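Vanadium-dependent haloperoxidase (Zobellia galactanivorans, PDB 4CIT) probably catalyses the vanadate-dependent oxidation of iodide by hydrogen peroxide, as an iodoperoxidase of the vanadium haloperoxidase family. Local coordinates at residues Lys284-Thr287 against Pro288-Trp292; Asn85-Ala88 against Gly89-Gly93; Thr303-Asp306 against Phe307-Leu311. One frame throughout, in Å; residues are numbered along the deposited sequence.

In the fold
From the N terminus, contact 2 comes first: residues 85-93 make a tight turn in the loop after helix 59-80 and before helix 108-123. Contact 1 follows at 284-292, where a loop gives way to helix 288-302. Contact 3, at 303-311, takes up the chain where that helix ends and starts helix 307-335. The three lie in series, none enclosing or crossing another, and none touches the next; the nearest atoms of contacts 1 and 3 are about 10 Å apart, those of contacts 2 and 3 about 8 Å. Helix 59-80 is common ground, since side chains of all three contacts pack against it.

Contact 1: residues Lys284-Thr287 against Pro288-Trp292; sequences KKIT and PGAHW
Ile286 and Ala290 face each other across the first turn of helix 288-302, Ile286 CB lying 4.0 Å from Ala290 CB. The isoleucine reaches on past the alanine: CG1 sits between its own backbone N and carbonyl carbon (chi1 61°), and the extended branch lays CD1 against the helix backbone, 3.7 Å from His291 CA. A small alanine suits this spot, because it lets the branched neighbour close on the turn. The methyl group meets the His291 ring only obliquely; that ring leads away, its CG trans to the backbone N, and is stacked with Trp266 while NE2 bonds to Asp391.

Thr287 is the N-cap. Its carbonyl accepts the first helical bond, His291 N to Thr287 O at 3.0 Å, with a C=O...N angle of 163°, so the donor is almost in line with the bond. The hydroxyl takes a different route: a water lies 2.7 Å from Thr287 OG1 and accepts from Gly289 N at 3.0 Å, so the cap side chain serves a first-turn N-H through solvent. Pro288 fits the first helical position, where no N-H is needed for a helical bond, and its ring fixes phi at -62°.

All the touching residues are buried, with helices 38-55 and 59-80 packed on the loop side. The Pro288 side chain touches His368, a residue of the vanadate pocket, and is itself about 5 Å from bound vanadate. The arrangement is a helix N terminus with threonine at the N-cap and proline in the first turn, beside the vanadate site.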
loop_
_atom_site.group_PDB
_atom_site.type_symbol
_atom_site.label_atom_id
_atom_site.label_comp_id
_atom_site.label_asym_id
_atom_site.label_seq_id
_atom_site.Cartn_x
_atom_site.Cartn_y
_atom_site.Cartn_z
ATOM N N LYS A 284 13.353 -0.307 11.983
ATOM C CA LYS A 284 11.912 0.029 12.159
ATOM C C LYS A 284 11.424 1.029 11.094
ATOM O O LYS A 284 11.480 2.250 11.273
ATOM C CB LYS A 284 11.666 0.574 13.585
ATOM C CG LYS A 284 10.208 0.447 14.038
ATOM C CD LYS A 284 9.910 0.933 15.460
ATOM C CE LYS A 284 9.392 2.380 15.464
ATOM N NZ LYS A 284 8.243 2.645 16.389
ATOM N N LYS A 285 11.013 0.548 9.932
ATOM C CA LYS A 285 10.431 1.453 8.955
ATOM C C LYS A 285 9.149 0.897 8.283
ATOM O O LYS A 285 9.037 -0.325 8.218
ATOM C CB LYS A 285 11.451 1.729 7.917
ATOM C CG LYS A 285 12.315 2.931 8.245
ATOM C CD LYS A 285 13.610 2.781 7.486
ATOM C CE LYS A 285 13.336 2.159 6.116
ATOM N NZ LYS A 285 14.028 2.948 5.081
ATOM N N ILE A 286 8.196 1.771 7.914
ATOM C CA ILE A 286 6.996 1.321 7.222
ATOM C C ILE A 286 7.220 1.278 5.694
ATOM O O ILE A 286 8.108 1.897 5.194
ATOM C CB ILE A 286 5.750 2.137 7.601
ATOM C CG1 ILE A 286 5.851 3.628 7.273
ATOM C CG2 ILE A 286 5.454 1.896 9.058
ATOM C CD1 ILE A 286 4.518 4.357 7.438
ATOM N N THR A 287 6.434 0.517 4.953
ATOM C CA THR A 287 6.508 0.495 3.524
ATOM C C THR A 287 5.660 1.594 2.862
ATOM O O THR A 287 4.830 2.211 3.521
ATOM C CB THR A 287 6.028 -0.857 3.011
ATOM O OG1 THR A 287 4.679 -0.997 3.393
ATOM C CG2 THR A 287 6.893 -2.002 3.556
ATOM N N PRO A 288 5.827 1.825 1.574
ATOM C CA PRO A 288 5.069 2.885 0.951
ATOM C C PRO A 288 3.564 2.702 0.993
ATOM O O PRO A 288 2.820 3.705 1.128
ATOM C CB PRO A 288 5.561 2.851 -0.525
ATOM C CG PRO A 288 6.955 2.392 -0.387
ATOM C CD PRO A 288 6.903 1.313 0.681
ATOM N N GLY A 289 3.073 1.481 0.852
ATOM C CA GLY A 289 1.624 1.228 0.985
ATOM C C GLY A 289 1.058 1.596 2.345
ATOM O O GLY A 289 -0.026 2.200 2.477
ATOM N N ALA A 290 1.831 1.252 3.380
ATOM C CA ALA A 290 1.485 1.622 4.770
ATOM C C ALA A 290 1.474 3.108 4.981
ATOM O O ALA A 290 0.593 3.658 5.671
ATOM C CB ALA A 290 2.414 0.931 5.783
ATOM N N HIS A 291 2.424 3.838 4.342
ATOM C CA HIS A 291 2.453 5.260 4.505
ATOM C C HIS A 291 1.171 5.882 3.911
ATOM O O HIS A 291 0.562 6.773 4.561
ATOM C CB HIS A 291 3.682 5.777 3.815
ATOM C CG HIS A 291 3.986 7.224 4.051
ATOM N ND1 HIS A 291 5.270 7.720 3.935
ATOM C CD2 HIS A 291 3.217 8.272 4.419
ATOM C CE1 HIS A 291 5.283 8.996 4.277
ATOM N NE2 HIS A 291 4.035 9.386 4.469
ATOM N N TRP A 292 0.746 5.391 2.752
ATOM C CA TRP A 292 -0.481 5.913 2.137
ATOM C C TRP A 292 -1.742 5.516 2.892
ATOM O O TRP A 292 -2.682 6.258 2.890
ATOM C CB TRP A 292 -0.531 5.596 0.633
ATOM C CG TRP A 292 0.350 6.555 -0.127
ATOM C CD1 TRP A 292 1.665 6.345 -0.501
ATOM C CD2 TRP A 292 0.023 7.874 -0.539
ATOM N NE1 TRP A 292 2.160 7.467 -1.149
ATOM C CE2 TRP A 292 1.167 8.427 -1.143
ATOM C CE3 TRP A 292 -1.116 8.659 -0.413
ATOM C CZ2 TRP A 292 1.166 9.717 -1.681
ATOM C CZ3 TRP A 292 -1.141 9.916 -0.984
ATOM C CH2 TRP A 292 0.019 10.444 -1.580
HETATM O O HOH W 1 3.795 -1.398 0.879
#

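Contact 2: residues Asn85-Ala88 against Gly89-Gly93; sequences NSLA and GQLNG
Leu87 O is the polar centre of this turn, accepting from two backbone N-H groups at once. Gln90 N donates over 2.8 Å to Leu87 O, but from above the carbonyl plane, 50° out of it. Leu91 N gives the straighter approach: it lies 3.1 Å from Leu87 O, with a C=O...N angle of 163°. One carbonyl therefore ties residues three and four places ahead, and the chain is bent sharply at Ala88-Gly89 without forming a regular helix.

Just before it, Ser86 OG accepts from Ala88 N at 3.0 Å. Serine suits the place because its short hydroxyl, trans to the backbone N (chi1 173°), reaches the amide two residues on. The same OG is bonded to Glu75 of helix 59-80, whose other carboxylate oxygen takes the N-H of Leu87, so one acidic side chain holds both ends of the Ser86-Leu87 step.

Further out, the leucines pack on each other. Leu87 CB meets Leu91 CG at 4.0 Å, and their CD1 methyls are likewise 4.0 Å apart, the two branches slanting past one another. Both are buried, Leu87 against Tyr74 and Leu91 against Val71, which makes them the apolar side of the turn toward helix 59-80. The aliphatic part of Gln90 folds back over the turn, its CB 3.3 Å from Leu87 O. Gly89 bridges the bend with phi at 86°, where a side chain would collide with the carbonyl oxygen of Ala88.

The side chain of Asn85 comes within about 5 Å of the bound sodium ion, whose site is formed by Ala78, Asn81 and Tyr84. The arrangement is an ST turn at Ser86 leading into a type II beta-turn, Leu87-Gln90, with glycine third, which fastens the surface loop to helix 59-80 near the sodium site.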
loop_
_atom_site.group_PDB
_atom_site.type_symbol
_atom_site.label_atom_id
_atom_site.label_comp_id
_atom_site.label_asym_id
_atom_site.label_seq_id
_atom_site.Cartn_x
_atom_site.Cartn_y
_atom_site.Cartn_z
ATOM N N ASN A 85 -22.594 0.202 -2.256
ATOM C CA ASN A 85 -22.816 -1.022 -3.014
ATOM C C ASN A 85 -21.808 -2.081 -2.742
ATOM O O ASN A 85 -20.632 -1.771 -2.519
ATOM C CB ASN A 85 -22.791 -0.799 -4.516
ATOM C CG ASN A 85 -23.905 0.089 -5.007
ATOM O OD1 ASN A 85 -24.967 0.280 -4.379
ATOM N ND2 ASN A 85 -23.667 0.651 -6.140
ATOM N N SER A 86 -22.203 -3.354 -2.835
ATOM C CA SER A 86 -21.285 -4.442 -2.638
ATOM C C SER A 86 -20.234 -4.519 -3.744
ATOM O O SER A 86 -20.531 -4.154 -4.894
ATOM C CB SER A 86 -22.085 -5.730 -2.619
ATOM O OG SER A 86 -21.253 -6.865 -2.578
ATOM N N LEU A 87 -19.029 -4.950 -3.383
ATOM C CA LEU A 87 -17.929 -5.181 -4.318
ATOM C C LEU A 87 -18.057 -6.551 -4.961
ATOM O O LEU A 87 -17.261 -6.944 -5.835
ATOM C CB LEU A 87 -16.566 -5.002 -3.606
ATOM C CG LEU A 87 -16.251 -3.541 -3.385
ATOM C CD1 LEU A 87 -15.055 -3.457 -2.484
ATOM C CD2 LEU A 87 -16.049 -2.796 -4.713
ATOM N N ALA A 88 -19.000 -7.362 -4.476
ATOM C CA ALA A 88 -19.166 -8.683 -5.093
ATOM C C ALA A 88 -19.601 -8.444 -6.559
ATOM O O ALA A 88 -20.390 -7.528 -6.874
ATOM C CB ALA A 88 -20.272 -9.509 -4.382
ATOM N N GLY A 89 -19.021 -9.177 -7.476
ATOM C CA GLY A 89 -19.266 -8.980 -8.820
ATOM C C GLY A 89 -18.381 -7.903 -9.449
ATOM O O GLY A 89 -18.398 -7.714 -10.692
ATOM N N GLN A 90 -17.691 -7.143 -8.608
ATOM C CA GLN A 90 -16.828 -6.035 -9.073
ATOM C C GLN A 90 -15.322 -6.370 -8.928
ATOM O O GLN A 90 -14.508 -5.947 -9.781
ATOM C CB GLN A 90 -17.153 -4.757 -8.320
ATOM C CG GLN A 90 -18.620 -4.316 -8.327
ATOM C CD GLN A 90 -18.776 -2.855 -7.928
ATOM O OE1 GLN A 90 -19.393 -2.445 -6.890
ATOM N NE2 GLN A 90 -18.257 -2.042 -8.765
ATOM N N LEU A 91 -14.950 -7.069 -7.899
ATOM C CA LEU A 91 -13.581 -7.527 -7.721
ATOM C C LEU A 91 -13.456 -8.931 -8.281
ATOM O O LEU A 91 -14.407 -9.760 -8.112
ATOM C CB LEU A 91 -13.154 -7.512 -6.244
ATOM C CG LEU A 91 -13.262 -6.234 -5.457
ATOM C CD1 LEU A 91 -12.700 -6.259 -4.061
ATOM C CD2 LEU A 91 -12.600 -5.159 -6.236
ATOM N N ASN A 92 -12.289 -9.284 -8.860
ATOM C CA ASN A 92 -12.144 -10.599 -9.491
ATOM C C ASN A 92 -12.390 -11.795 -8.593
ATOM O O ASN A 92 -11.716 -11.943 -7.615
ATOM C CB ASN A 92 -10.704 -10.675 -10.090
ATOM C CG ASN A 92 -10.502 -9.622 -11.254
ATOM O OD1 ASN A 92 -11.457 -9.325 -12.019
ATOM N ND2 ASN A 92 -9.293 -9.150 -11.421
ATOM N N GLY A 93 -13.378 -12.622 -8.930
ATOM C CA GLY A 93 -13.694 -13.839 -8.166
ATOM C C GLY A 93 -14.623 -13.653 -6.911
ATOM O O GLY A 93 -14.890 -14.615 -6.264
#

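Contact 3: residues Thr303-Asp306 against Phe307-Leu311; sequences TNSD and FAKTL
The carboxylate of Asp306 meets the start of helix 307-335 through one oxygen, OD1, which takes Lys309 N at 3.0 Å nearly in line with its C-O bond. Asp306 CG is tucked between its own backbone N and carbonyl carbon (chi1 70°), which folds the group back over the first turn; Lys309 CB packs beside it, 3.4 Å from Asp306 OD1. The Phe307 ring turns the other way: just its CB touches the loop, and the ring packs on helices 59-80 and 108-123.

The Asp306 carbonyl is gripped twice by one residue. Thr310 N lies 2.9 Å from Asp306 O, close to straight, while Thr310 OG1 donates over 2.9 Å to Asp306 O from 42° out of the carbonyl plane. That hydroxyl also bonds Arg301 of the preceding helix. Ser305, small enough to sit close against the turn, brings its CB to 3.7 Å from Lys309 CG, and a water joins Ser305 OG to Lys309 NZ.

Aspartate thus suits the N-cap: its negative charge faces the helix's positive end, an arrangement that should stabilise the carboxylate and probably lower its pKa.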
loop_
_atom_site.group_PDB
_atom_site.type_symbol
_atom_site.label_atom_id
_atom_site.label_comp_id
_atom_site.label_asym_id
_atom_site.label_seq_id
_atom_site.Cartn_x
_atom_site.Cartn_y
_atom_site.Cartn_z
ATOM N N THR A 303 -11.691 15.011 8.289
ATOM C CA THR A 303 -13.015 15.223 7.746
ATOM C C THR A 303 -14.139 14.706 8.653
ATOM O O THR A 303 -15.298 14.759 8.261
ATOM C CB THR A 303 -13.120 14.651 6.341
ATOM O OG1 THR A 303 -12.786 13.238 6.320
ATOM C CG2 THR A 303 -12.296 15.413 5.357
ATOM N N ASN A 304 -13.770 14.168 9.804
ATOM C CA ASN A 304 -14.726 13.523 10.736
ATOM C C ASN A 304 -15.551 12.513 10.043
ATOM O O ASN A 304 -16.764 12.434 10.263
ATOM C CB ASN A 304 -15.644 14.597 11.358
ATOM C CG ASN A 304 -14.854 15.594 12.162
ATOM O OD1 ASN A 304 -14.950 16.820 11.957
ATOM N ND2 ASN A 304 -14.005 15.084 13.038
ATOM N N SER A 305 -14.944 11.719 9.154
ATOM C CA SER A 305 -15.705 10.752 8.369
ATOM C C SER A 305 -16.203 9.640 9.294
ATOM O O SER A 305 -15.459 9.181 10.205
ATOM C CB SER A 305 -14.767 10.105 7.346
ATOM O OG SER A 305 -14.352 11.094 6.391
ATOM N N ASP A 306 -17.468 9.266 9.073
ATOM C CA ASP A 306 -18.073 8.245 9.904
ATOM C C ASP A 306 -17.496 6.810 9.575
ATOM O O ASP A 306 -16.620 6.654 8.726
ATOM C CB ASP A 306 -19.606 8.332 9.896
ATOM C CG ASP A 306 -20.231 7.925 8.597
ATOM O OD1 ASP A 306 -19.569 7.335 7.719
ATOM O OD2 ASP A 306 -21.471 8.212 8.412
ATOM N N PHE A 307 -17.937 5.799 10.285
ATOM C CA PHE A 307 -17.390 4.460 10.115
ATOM C C PHE A 307 -17.457 4.017 8.672
ATOM O O PHE A 307 -16.477 3.474 8.106
ATOM C CB PHE A 307 -18.143 3.475 10.997
ATOM C CG PHE A 307 -17.497 2.115 11.022
ATOM C CD1 PHE A 307 -17.859 1.100 10.086
ATOM C CD2 PHE A 307 -16.535 1.792 11.983
ATOM C CE1 PHE A 307 -17.307 -0.150 10.143
ATOM C CE2 PHE A 307 -16.001 0.516 12.054
ATOM C CZ PHE A 307 -16.302 -0.424 11.088
ATOM N N ALA A 308 -18.644 4.102 8.060
ATOM C CA ALA A 308 -18.841 3.663 6.688
ATOM C C ALA A 308 -18.043 4.438 5.659
ATOM O O ALA A 308 -17.472 3.806 4.766
ATOM C CB ALA A 308 -20.310 3.623 6.291
ATOM N N LYS A 309 -17.963 5.757 5.792
ATOM C CA LYS A 309 -17.210 6.594 4.856
ATOM C C LYS A 309 -15.701 6.303 5.012
ATOM O O LYS A 309 -14.991 6.183 4.039
ATOM C CB LYS A 309 -17.483 8.045 5.106
ATOM C CG LYS A 309 -16.666 9.049 4.318
ATOM C CD LYS A 309 -16.859 8.926 2.869
ATOM C CE LYS A 309 -16.170 10.130 2.160
ATOM N NZ LYS A 309 -16.777 11.471 2.462
ATOM N N THR A 310 -15.293 6.150 6.227
ATOM C CA THR A 310 -13.861 5.765 6.506
ATOM C C THR A 310 -13.518 4.456 5.809
ATOM O O THR A 310 -12.483 4.331 5.148
ATOM C CB THR A 310 -13.582 5.670 8.004
ATOM O OG1 THR A 310 -13.780 6.935 8.571
ATOM C CG2 THR A 310 -12.115 5.228 8.307
ATOM N N LEU A 311 -14.338 3.412 6.011
ATOM C CA LEU A 311 -14.117 2.125 5.351
ATOM C C LEU A 311 -14.153 2.113 3.897
ATOM O O LEU A 311 -13.334 1.513 3.244
ATOM C CB LEU A 311 -15.078 1.120 5.946
ATOM C CG LEU A 311 -14.825 -0.316 5.818
ATOM C CD1 LEU A 311 -13.356 -0.720 6.066
ATOM C CD2 LEU A 311 -15.809 -1.007 6.778
HETATM O O HOH W 2 -16.048 12.572 4.868
#